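Local coordinates for protein aminoglycoside phosphotransferase (Mycobacterium smegmatis, PDB 6EF6) that phosphorylates (S)-1-amino-2-propanol as the aminopropanol kinase of the mycobacterial aminoacetone utilization microcompartment, and probably has the two-lobed fold of protein kinases and aminoglycoside phosphotransferases, at residues N50-A55 with V250-D255; T56-V59 with H64-I67; I67-R72 with E82-W87; D86-L91 with V97-V102. All blocks are in the same frame, centred on the assembly; numbering follows the deposited sequence.

All four contacts touch the bound benzoic acid, whose pocket probably corresponds to the cleft between the lobes of the kinase-like fold. Contact 1 joins the loop after strand 45-48 to the sodium-bearing loop 250-255. Contact 2 pairs strands 55-61 and 64-70, and contact 3 takes strand 64-70 onward to helix 78-94, the two sharing Ile67. Contact 4 ties that same helix to the loop that follows it. Contact 3 lies nearest to contact 1, their centres about 9 Å apart, and Asn54 OD1 meets Arg72 N between them at 2.9 Å. Contacts 2 and 4 are farthest apart, about 18 Å between centres, and do not touch. Contact 4 reaches contact 1 through Val250, which meets Thr98, and through Phe253, which packs on Leu88.

Contact 1: N50-A55 with V250-D255; sequences NLSENA and VIDFDD. With NA (sodium ion), chain D; BEZ (benzoic acid), chain B; JFN ((2R)-1-methoxypropan-2-amine), chain C.
Asn54 ND2 donates to Asp254 OD2 at 3.0 Å in an almost straight bond (175°). The acceptor lies in the amide plane, but the carboxylate is met from above, 72° out of its own plane. Asn54 OD1 accepts from the backbone N of Arg72 and from a water that also donates to Asp254 OD2, so both ends of the amide are held and its flip is fixed. The same ND2 gives its other proton to a second water, which also takes the proton of Ser52 OG and donates to Asp252 OD1 and to benzoate O2, 2.7 Å from the water oxygen. Ser52 OG in turn accepts from Asn54 N at 2.7 Å, an ST turn that shapes this loop. Asp252 OD1 accepts from waters; OD2 binds the sodium ion at 2.6 Å, with Asp231 and three waters as further ligands, and also accepts from a water. The backbone N of Asp252 gives a weak bond to benzoate O1. Ile251 packs its CD1 against Leu51 CD2 at 4.0 Å, the two side chains crossing at about a right angle, and the same methyl comes within 3.7 Å of benzoate C2. Ile251 CG1 stands between backbone N and carbonyl carbon (chi1 65°), and CG2 lies near benzoate C4 and C5. Asp252 and Asp231 probably correspond to the DFG and catalytic-loop aspartates of protein kinases, with the 50-55 turn in the place of their glycine-rich loop. Leu51 and Ile251 both rest on Leu238 of strand 237-239, while Phe253 turns to helices 78-94 and 147-163.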
# COMPACT_ATOMS: atom_id res chain seq x y z
N ASN A 50 -4.65 -6.73 -12.82
CA ASN A 50 -4.44 -7.41 -11.54
C ASN A 50 -3.65 -6.51 -10.58
O ASN A 50 -2.60 -6.87 -10.04
CB ASN A 50 -3.76 -8.76 -11.75
CG ASN A 50 -4.67 -9.74 -12.42
OD1 ASN A 50 -5.88 -9.52 -12.49
ND2 ASN A 50 -4.12 -10.82 -12.93
N LEU A 51 -4.20 -5.34 -10.37
CA LEU A 51 -3.57 -4.31 -9.56
C LEU A 51 -4.64 -3.73 -8.66
O LEU A 51 -5.80 -3.60 -9.07
CB LEU A 51 -3.04 -3.18 -10.45
CG LEU A 51 -2.16 -3.45 -11.68
CD1 LEU A 51 -2.15 -2.27 -12.61
CD2 LEU A 51 -0.77 -3.80 -11.28
N SER A 52 -4.26 -3.42 -7.42
CA SER A 52 -5.09 -2.66 -6.49
C SER A 52 -6.24 -3.47 -5.89
O SER A 52 -6.72 -4.39 -6.52
CB SER A 52 -5.65 -1.40 -7.16
OG SER A 52 -6.66 -0.81 -6.37
N GLU A 53 -6.71 -3.09 -4.70
CA GLU A 53 -7.98 -3.61 -4.19
C GLU A 53 -9.18 -2.99 -4.90
O GLU A 53 -10.29 -3.53 -4.82
CB GLU A 53 -8.11 -3.31 -2.70
CG GLU A 53 -7.64 -4.39 -1.76
CD GLU A 53 -8.44 -4.39 -0.46
OE1 GLU A 53 -9.60 -4.84 -0.47
OE2 GLU A 53 -7.90 -3.91 0.56
N ASN A 54 -9.00 -1.85 -5.56
CA ASN A 54 -10.03 -1.27 -6.40
C ASN A 54 -9.97 -1.95 -7.76
O ASN A 54 -8.96 -2.55 -8.15
CB ASN A 54 -9.76 0.24 -6.54
CG ASN A 54 -9.69 0.95 -5.19
OD1 ASN A 54 -10.63 0.93 -4.42
ND2 ASN A 54 -8.54 1.51 -4.88
N ALA A 55 -11.07 -1.86 -8.50
CA ALA A 55 -11.11 -2.38 -9.86
C ALA A 55 -10.41 -1.39 -10.77
O ALA A 55 -10.84 -0.24 -10.88
CB ALA A 55 -12.56 -2.59 -10.28
N VAL A 250 5.52 4.38 -9.37
CA VAL A 250 4.83 3.98 -8.15
C VAL A 250 3.34 4.21 -8.37
O VAL A 250 2.94 5.30 -8.78
CB VAL A 250 5.30 4.82 -6.96
CG1 VAL A 250 4.59 4.32 -5.66
CG2 VAL A 250 6.81 4.74 -6.80
N ILE A 251 2.54 3.15 -8.18
CA ILE A 251 1.11 3.23 -8.40
C ILE A 251 0.39 2.98 -7.06
O ILE A 251 0.99 2.64 -6.03
CB ILE A 251 0.64 2.24 -9.49
CG1 ILE A 251 0.84 0.80 -9.06
CG2 ILE A 251 1.33 2.54 -10.81
CD1 ILE A 251 -0.05 -0.19 -9.81
N ASP A 252 -0.94 3.11 -7.09
CA ASP A 252 -1.81 2.67 -6.00
C ASP A 252 -1.47 3.37 -4.68
O ASP A 252 -1.18 2.73 -3.66
CB ASP A 252 -1.78 1.15 -5.83
CG ASP A 252 -2.86 0.64 -4.90
OD1 ASP A 252 -3.75 1.43 -4.53
OD2 ASP A 252 -2.81 -0.56 -4.53
N PHE A 253 -1.62 4.70 -4.72
CA PHE A 253 -1.53 5.55 -3.53
C PHE A 253 -2.83 5.53 -2.70
O PHE A 253 -3.03 6.39 -1.84
CB PHE A 253 -1.12 7.00 -3.90
CG PHE A 253 0.32 7.20 -4.23
CD1 PHE A 253 0.87 6.75 -5.44
CD2 PHE A 253 1.13 7.95 -3.39
CE1 PHE A 253 2.20 6.99 -5.75
CE2 PHE A 253 2.46 8.16 -3.72
CZ PHE A 253 3.00 7.70 -4.88
N ASP A 254 -3.76 4.60 -2.97
CA ASP A 254 -5.07 4.72 -2.36
C ASP A 254 -5.08 4.46 -0.86
O ASP A 254 -6.08 4.80 -0.23
CB ASP A 254 -6.03 3.74 -3.05
CG ASP A 254 -7.50 3.96 -2.67
OD1 ASP A 254 -8.03 5.09 -2.78
OD2 ASP A 254 -8.18 2.98 -2.27
N ASP A 255 -4.06 3.86 -0.28
CA ASP A 255 -3.94 3.70 1.18
C ASP A 255 -3.11 4.80 1.81
O ASP A 255 -2.79 4.74 2.98
CB ASP A 255 -3.41 2.33 1.61
CG ASP A 255 -4.42 1.23 1.55
OD1 ASP A 255 -5.62 1.52 1.48
OD2 ASP A 255 -3.94 0.06 1.54
NA NA D . -3.40 -1.16 -2.07
C BEZ B . -4.02 2.96 -8.97
O1 BEZ B . -3.89 3.96 -8.26
O2 BEZ B . -4.76 2.01 -8.59
C1 BEZ B . -3.29 2.93 -10.27
C2 BEZ B . -3.07 1.72 -10.91
C3 BEZ B . -2.39 1.71 -12.13
C4 BEZ B . -1.93 2.90 -12.68
C5 BEZ B . -2.17 4.11 -12.04
C6 BEZ B . -2.84 4.11 -10.83
C07 JFN C . -4.45 -7.61 -1.52
C08 JFN C . -4.58 -5.12 1.21
C09 JFN C . -4.06 -6.03 0.11
C15 JFN C . -3.47 -4.16 1.63
N04 JFN C . -5.65 -4.29 0.72
O02 JFN C . -4.89 -7.06 -0.30
O HOH W 1 -5.88 1.82 -6.18
O HOH W 2 -1.99 -2.48 -5.96
O HOH W 3 -5.48 -0.65 -3.31
O HOH W 4 -10.80 3.22 -2.67
O HOH W 5 -3.30 1.00 -1.65
O HOH W 6 -4.40 -1.73 -0.40

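Contact 2: T56-V59 with H64-I67; sequences TYLV and HQSI. With BEZ (benzoic acid), chain B.
Thr56 and Ile67 meet methyl to methyl, CG2 against CG2 at 3.4 Å, a tight pair whose side chains approach at a slant. In each residue this CG2 branch lies anti to the backbone N. That leaves the longer arm of Ile67, with CG1 anti to the carbonyl carbon (chi1 -67°), to carry CD1 to within 3.5 Å of benzoate C4. Leu58, on the same face, forms a non-hydrogen-bonded pair with Ile67 but leans across toward strand 64-70: its CD1 rests on Ser66 O at 3.5 Å and its CD2 on the amide end of Gln65, whose NE2 is held by Glu136. Val59 and Ser66 occupy the other face as a hydrogen-bonded pair. Val59 N donates to Ser66 O at 2.7 Å, nearly straight at 174°, and Ser66 N returns a bond to Val59 O at 3.0 Å. Beside them Val59 CB sits 3.7 Å from Ser66 OG. That hydroxyl lies between backbone N and carbonyl carbon and hydrogen-bonds to the NE2 atoms of both His64 and His128, which fixes its rotation. Tyr57 turns its ring toward helix 28-35. Segments 56-59 and 64-67 run antiparallel, their axes at 170°, forming a beta hairpin in the five-stranded N-lobe sheet of the kinase-like fold; the Thr56, Leu58 and Ile67 face is the one from which Thr56 and Ile67 line the benzoate pocket.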
# COMPACT_ATOMS: atom_id res chain seq x y z
N THR A 56 -9.33 -1.81 -11.42
CA THR A 56 -8.53 -0.96 -12.30
C THR A 56 -8.48 -1.57 -13.69
O THR A 56 -8.30 -2.79 -13.82
CB THR A 56 -7.12 -0.81 -11.71
OG1 THR A 56 -7.20 -0.14 -10.43
CG2 THR A 56 -6.22 0.02 -12.63
N TYR A 57 -8.74 -0.76 -14.71
CA TYR A 57 -8.93 -1.25 -16.08
C TYR A 57 -7.97 -0.57 -17.03
O TYR A 57 -7.76 0.65 -16.97
CB TYR A 57 -10.34 -0.95 -16.58
CG TYR A 57 -11.44 -1.61 -15.77
CD1 TYR A 57 -11.99 -0.99 -14.67
CD2 TYR A 57 -11.93 -2.88 -16.12
CE1 TYR A 57 -12.99 -1.59 -13.93
CE2 TYR A 57 -12.92 -3.48 -15.38
CZ TYR A 57 -13.45 -2.83 -14.29
OH TYR A 57 -14.43 -3.46 -13.56
N LEU A 58 -7.42 -1.36 -17.95
CA LEU A 58 -6.71 -0.82 -19.10
C LEU A 58 -7.75 -0.42 -20.13
O LEU A 58 -8.54 -1.26 -20.57
CB LEU A 58 -5.77 -1.87 -19.67
CG LEU A 58 -5.12 -1.48 -21.01
CD1 LEU A 58 -4.27 -0.21 -20.81
CD2 LEU A 58 -4.26 -2.62 -21.54
N VAL A 59 -7.74 0.86 -20.52
CA VAL A 59 -8.68 1.39 -21.51
C VAL A 59 -7.96 1.48 -22.84
O VAL A 59 -6.91 2.14 -22.94
CB VAL A 59 -9.16 2.80 -21.10
CG1 VAL A 59 -10.13 3.37 -22.14
CG2 VAL A 59 -9.79 2.80 -19.72
N HIS A 64 -4.88 4.67 -28.47
CA HIS A 64 -4.83 5.27 -27.14
C HIS A 64 -4.93 4.20 -26.06
O HIS A 64 -5.78 3.30 -26.14
CB HIS A 64 -5.98 6.27 -27.00
CG HIS A 64 -6.10 6.86 -25.64
ND1 HIS A 64 -5.21 7.80 -25.15
CD2 HIS A 64 -7.00 6.65 -24.65
CE1 HIS A 64 -5.56 8.14 -23.93
NE2 HIS A 64 -6.65 7.46 -23.60
N GLN A 65 -4.06 4.28 -25.06
CA GLN A 65 -4.15 3.49 -23.84
C GLN A 65 -4.22 4.41 -22.64
O GLN A 65 -3.56 5.46 -22.63
CB GLN A 65 -2.93 2.59 -23.67
CG GLN A 65 -2.86 1.43 -24.64
CD GLN A 65 -1.66 0.54 -24.38
OE1 GLN A 65 -0.56 1.02 -24.18
NE2 GLN A 65 -1.88 -0.77 -24.37
N SER A 66 -5.02 4.04 -21.65
CA SER A 66 -5.05 4.74 -20.36
C SER A 66 -5.60 3.79 -19.30
O SER A 66 -5.91 2.63 -19.59
CB SER A 66 -5.82 6.06 -20.47
OG SER A 66 -7.16 5.87 -20.93
N ILE A 67 -5.65 4.27 -18.06
CA ILE A 67 -6.01 3.44 -16.92
C ILE A 67 -7.16 4.06 -16.15
O ILE A 67 -7.10 5.23 -15.75
CB ILE A 67 -4.80 3.19 -16.00
CG1 ILE A 67 -3.78 2.33 -16.77
CG2 ILE A 67 -5.25 2.51 -14.74
CD1 ILE A 67 -2.43 2.27 -16.12
C BEZ B . -4.02 2.96 -8.97
O1 BEZ B . -3.89 3.96 -8.26
O2 BEZ B . -4.76 2.01 -8.59
C1 BEZ B . -3.29 2.93 -10.27
C2 BEZ B . -3.07 1.72 -10.91
C3 BEZ B . -2.39 1.71 -12.13
C4 BEZ B . -1.93 2.90 -12.68
C5 BEZ B . -2.17 4.11 -12.04
C6 BEZ B . -2.84 4.11 -10.83

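Contact 3: I67-R72 with E82-W87; sequences ILRVHR and ESELDW. With BEZ (benzoic acid), chain B.
Arg69 and Glu84 reach for each other from opposite directions and form a two-pronged, end-on salt bridge. Arg69 NH1 donates to Glu84 OE2 at 2.9 Å, nearly straight at 172°; OE2 lies in the guanidinium plane and accepts through its syn lone pair. Arg69 NH2 reaches Glu84 OE1 at 2.8 Å, more bent at 146° and met on the syn side but tilted out of the carboxylate plane. The two flat groups are thus turned about a third of a right angle against each other. Both chains start out extended, with CG anti to the backbone N; Arg69 then bends at chi3 (76°), and together they bridge 13.3 Å between Arg69 CA and Glu84 CA. A pair like this, from the third sheet strand to the helix after it, is consistent with the strand lysine and helix-C glutamate pair of protein kinases, with arginine here as the basic partner. The ligand supplies a second anion: Arg69 NH1 also donates to benzoate O1 at 2.9 Å, so one nitrogen serves both carboxylates. Looser contacts flank the side chain. Leu85 CD2 comes obliquely to Arg69 NH2 at 4.3 Å, and Arg69 CG lies over one face of the His71 ring, offset toward the rim, while NH2 reaches that ring's edge in its plane.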
# COMPACT_ATOMS: atom_id res chain seq x y z
N ILE A 67 -5.65 4.27 -18.06
CA ILE A 67 -6.01 3.44 -16.92
C ILE A 67 -7.16 4.06 -16.15
O ILE A 67 -7.10 5.23 -15.75
CB ILE A 67 -4.80 3.19 -16.00
CG1 ILE A 67 -3.78 2.33 -16.77
CG2 ILE A 67 -5.25 2.51 -14.74
CD1 ILE A 67 -2.43 2.27 -16.12
N LEU A 68 -8.20 3.28 -15.90
CA LEU A 68 -9.36 3.76 -15.15
C LEU A 68 -9.46 3.03 -13.81
O LEU A 68 -9.53 1.79 -13.79
CB LEU A 68 -10.63 3.55 -15.98
CG LEU A 68 -11.88 4.25 -15.49
CD1 LEU A 68 -11.77 5.74 -15.65
CD2 LEU A 68 -13.08 3.73 -16.31
N ARG A 69 -9.45 3.76 -12.71
CA ARG A 69 -9.55 3.19 -11.37
C ARG A 69 -10.95 3.43 -10.79
O ARG A 69 -11.34 4.59 -10.57
CB ARG A 69 -8.51 3.83 -10.46
CG ARG A 69 -8.54 3.35 -9.02
CD ARG A 69 -7.40 4.00 -8.22
NE ARG A 69 -7.70 5.37 -7.89
CZ ARG A 69 -6.88 6.15 -7.18
NH1 ARG A 69 -5.67 5.72 -6.82
NH2 ARG A 69 -7.30 7.35 -6.84
N VAL A 70 -11.69 2.36 -10.52
CA VAL A 70 -13.02 2.46 -9.92
C VAL A 70 -12.89 2.16 -8.42
O VAL A 70 -12.57 1.04 -8.02
CB VAL A 70 -14.02 1.49 -10.58
CG1 VAL A 70 -15.40 1.55 -9.89
CG2 VAL A 70 -14.19 1.81 -12.07
N HIS A 71 -13.14 3.16 -7.57
CA HIS A 71 -12.92 2.99 -6.14
C HIS A 71 -13.97 2.09 -5.53
O HIS A 71 -15.17 2.19 -5.84
CB HIS A 71 -12.95 4.35 -5.46
CG HIS A 71 -11.73 5.17 -5.70
ND1 HIS A 71 -10.69 5.21 -4.81
CD2 HIS A 71 -11.37 5.96 -6.74
CE1 HIS A 71 -9.73 5.99 -5.30
NE2 HIS A 71 -10.13 6.47 -6.46
N ARG A 72 -13.53 1.19 -4.66
CA ARG A 72 -14.49 0.36 -3.99
C ARG A 72 -15.38 1.21 -3.08
O ARG A 72 -15.08 2.36 -2.75
CB ARG A 72 -13.81 -0.79 -3.26
CG ARG A 72 -12.88 -0.39 -2.18
CD ARG A 72 -12.26 -1.65 -1.64
NE ARG A 72 -11.48 -1.42 -0.43
CZ ARG A 72 -10.22 -1.01 -0.44
NH1 ARG A 72 -9.58 -0.84 0.71
NH2 ARG A 72 -9.59 -0.79 -1.58
N GLU A 82 -9.17 13.41 -3.53
CA GLU A 82 -8.54 14.63 -4.02
C GLU A 82 -7.22 14.91 -3.32
O GLU A 82 -6.27 15.36 -3.96
CB GLU A 82 -9.48 15.82 -3.87
CG GLU A 82 -10.68 15.73 -4.80
CD GLU A 82 -11.73 16.77 -4.49
OE1 GLU A 82 -11.59 17.48 -3.46
OE2 GLU A 82 -12.70 16.88 -5.26
N SER A 83 -7.12 14.64 -2.01
CA SER A 83 -5.87 14.82 -1.29
C SER A 83 -4.77 13.88 -1.79
O SER A 83 -3.61 14.28 -1.89
CB SER A 83 -6.11 14.67 0.21
OG SER A 83 -6.85 15.79 0.69
N GLU A 84 -5.10 12.61 -2.09
CA GLU A 84 -4.13 11.71 -2.72
C GLU A 84 -3.63 12.35 -4.00
O GLU A 84 -2.43 12.37 -4.26
CB GLU A 84 -4.80 10.37 -3.04
CG GLU A 84 -3.89 9.42 -3.88
CD GLU A 84 -4.67 8.38 -4.70
OE1 GLU A 84 -5.91 8.31 -4.59
OE2 GLU A 84 -4.00 7.63 -5.46
N LEU A 85 -4.56 12.81 -4.84
CA LEU A 85 -4.19 13.38 -6.13
C LEU A 85 -3.35 14.65 -5.97
O LEU A 85 -2.46 14.89 -6.79
CB LEU A 85 -5.44 13.63 -7.00
CG LEU A 85 -6.33 12.37 -7.24
CD1 LEU A 85 -7.44 12.71 -8.21
CD2 LEU A 85 -5.56 11.15 -7.70
N ASP A 86 -3.57 15.43 -4.91
CA ASP A 86 -2.70 16.58 -4.65
C ASP A 86 -1.27 16.14 -4.32
O ASP A 86 -0.30 16.78 -4.75
CB ASP A 86 -3.25 17.38 -3.48
CG ASP A 86 -4.50 18.21 -3.85
OD1 ASP A 86 -4.72 18.45 -5.07
OD2 ASP A 86 -5.23 18.58 -2.92
N TRP A 87 -1.09 15.02 -3.59
CA TRP A 87 0.26 14.54 -3.38
C TRP A 87 0.88 14.07 -4.69
O TRP A 87 2.06 14.35 -4.97
CB TRP A 87 0.30 13.43 -2.33
CG TRP A 87 1.68 13.11 -1.83
CD1 TRP A 87 2.78 13.90 -1.90
CD2 TRP A 87 2.12 11.90 -1.18
NE1 TRP A 87 3.87 13.28 -1.35
CE2 TRP A 87 3.51 12.03 -0.91
CE3 TRP A 87 1.49 10.72 -0.83
CZ2 TRP A 87 4.24 11.07 -0.25
CZ3 TRP A 87 2.23 9.74 -0.21
CH2 TRP A 87 3.61 9.90 0.07
C BEZ B . -4.02 2.96 -8.97
O1 BEZ B . -3.89 3.96 -8.26
O2 BEZ B . -4.76 2.01 -8.59
C1 BEZ B . -3.29 2.93 -10.27
C2 BEZ B . -3.07 1.72 -10.91
C3 BEZ B . -2.39 1.71 -12.13
C4 BEZ B . -1.93 2.90 -12.68
C5 BEZ B . -2.17 4.11 -12.04
C6 BEZ B . -2.84 4.11 -10.83

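Contact 4: D86-L91 with V97-V102. With BEZ (benzoic acid), chain B.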
# COMPACT_ATOMS: atom_id res chain seq x y z
N ASP A 86 -3.57 15.43 -4.91
CA ASP A 86 -2.70 16.58 -4.65
C ASP A 86 -1.27 16.14 -4.32
O ASP A 86 -0.30 16.78 -4.75
CB ASP A 86 -3.25 17.38 -3.48
CG ASP A 86 -4.50 18.21 -3.85
OD1 ASP A 86 -4.72 18.45 -5.07
OD2 ASP A 86 -5.23 18.58 -2.92
N TRP A 87 -1.09 15.02 -3.59
CA TRP A 87 0.26 14.54 -3.38
C TRP A 87 0.88 14.07 -4.69
O TRP A 87 2.06 14.35 -4.97
CB TRP A 87 0.30 13.43 -2.33
CG TRP A 87 1.68 13.11 -1.83
CD1 TRP A 87 2.78 13.90 -1.90
CD2 TRP A 87 2.12 11.90 -1.18
NE1 TRP A 87 3.87 13.28 -1.35
CE2 TRP A 87 3.51 12.03 -0.91
CE3 TRP A 87 1.49 10.72 -0.83
CZ2 TRP A 87 4.24 11.07 -0.25
CZ3 TRP A 87 2.23 9.74 -0.21
CH2 TRP A 87 3.61 9.90 0.07
N LEU A 88 0.11 13.35 -5.52
CA LEU A 88 0.66 12.92 -6.80
C LEU A 88 1.11 14.11 -7.62
O LEU A 88 2.18 14.07 -8.24
CB LEU A 88 -0.36 12.10 -7.62
CG LEU A 88 -0.89 10.82 -7.03
CD1 LEU A 88 -1.84 10.13 -8.02
CD2 LEU A 88 0.23 9.89 -6.62
N ALA A 89 0.33 15.18 -7.62
CA ALA A 89 0.69 16.35 -8.41
C ALA A 89 2.00 16.97 -7.92
O ALA A 89 2.82 17.43 -8.73
CB ALA A 89 -0.45 17.37 -8.38
N ALA A 90 2.20 17.01 -6.60
CA ALA A 90 3.44 17.54 -6.04
C ALA A 90 4.61 16.62 -6.32
O ALA A 90 5.70 17.08 -6.66
CB ALA A 90 3.26 17.75 -4.54
N LEU A 91 4.40 15.30 -6.23
CA LEU A 91 5.48 14.36 -6.55
C LEU A 91 5.88 14.48 -8.02
O LEU A 91 7.06 14.41 -8.35
CB LEU A 91 5.05 12.92 -6.21
CG LEU A 91 4.96 12.65 -4.71
CD1 LEU A 91 4.15 11.36 -4.51
CD2 LEU A 91 6.32 12.55 -4.04
N VAL A 97 10.64 10.78 -8.05
CA VAL A 97 9.79 9.59 -8.13
C VAL A 97 8.82 9.78 -9.28
O VAL A 97 8.15 10.82 -9.37
CB VAL A 97 9.02 9.38 -6.82
CG1 VAL A 97 8.17 8.11 -6.87
CG2 VAL A 97 9.99 9.27 -5.66
N THR A 98 8.70 8.76 -10.13
CA THR A 98 7.70 8.74 -11.19
C THR A 98 6.39 8.20 -10.62
O THR A 98 6.36 7.13 -10.02
CB THR A 98 8.19 7.84 -12.32
OG1 THR A 98 9.49 8.30 -12.76
CG2 THR A 98 7.21 7.86 -13.45
N VAL A 99 5.30 8.94 -10.83
CA VAL A 99 3.97 8.59 -10.32
C VAL A 99 2.92 8.71 -11.42
O VAL A 99 3.23 9.27 -12.47
CB VAL A 99 3.60 9.45 -9.10
CG1 VAL A 99 4.61 9.30 -7.98
CG2 VAL A 99 3.47 10.93 -9.45
N PRO A 100 1.69 8.28 -11.21
CA PRO A 100 0.68 8.42 -12.26
C PRO A 100 0.28 9.87 -12.49
O PRO A 100 0.33 10.70 -11.58
CB PRO A 100 -0.52 7.63 -11.71
CG PRO A 100 0.09 6.71 -10.63
CD PRO A 100 1.16 7.57 -10.03
N THR A 101 -0.15 10.14 -13.72
CA THR A 101 -0.68 11.44 -14.12
C THR A 101 -2.18 11.34 -14.31
O THR A 101 -2.67 10.51 -15.09
CB THR A 101 -0.06 11.89 -15.44
OG1 THR A 101 1.36 12.04 -15.28
CG2 THR A 101 -0.63 13.23 -15.85
N VAL A 102 -2.92 12.20 -13.63
CA VAL A 102 -4.37 12.16 -13.71
C VAL A 102 -4.82 12.70 -15.07
O VAL A 102 -4.27 13.68 -15.59
CB VAL A 102 -4.96 12.98 -12.55
CG1 VAL A 102 -6.47 13.17 -12.76
CG2 VAL A 102 -4.70 12.31 -11.24
C BEZ B . -4.02 2.96 -8.97
O1 BEZ B . -3.89 3.96 -8.26
O2 BEZ B . -4.76 2.01 -8.59
C1 BEZ B . -3.29 2.93 -10.27
C2 BEZ B . -3.07 1.72 -10.91
C3 BEZ B . -2.39 1.71 -12.13
C4 BEZ B . -1.93 2.90 -12.68
C5 BEZ B . -2.17 4.11 -12.04
C6 BEZ B . -2.84 4.11 -10.83
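Leu88 and Val99 form the centre of a hydrophobic seam between helix 78-94, probably the counterpart of helix C in protein kinases, and the loop that leads from it toward strand 112-114. Leu88 CD2 touches Val99 CB at 4.2 Å and the proline ring at Pro100 CD, also 4.2 Å away, so one methyl serves both neighbours. With Val99 CG1 anti to the carbonyl carbon (chi1 -59°), CG2 falls between backbone N and carbonyl carbon and presses on the helix backbone at Leu88 O at 3.6 Å. Val99 CG1 turns to Leu91, meeting CB at 4.1 Å, the two side chains crossing at about a right angle. Around this first shell, Phe253 packs on both leucines, and Leu91 CD1 lies over one face of the Trp87 ring, 3.6 Å above its plane and offset toward the rim. The Trp87 ring is itself stacked with Trp164 and hydrogen-bonded through NE1 to His160. Ser95 OG bridges the turn, bonding to Leu91 O and to Val97 N, and Thr98 pairs through its backbone with Val250. Pro100 rests on Phe129, and its ring carries the seam to the ligand pocket, where Pro100 CG stands 3.7 Å from benzoate C5.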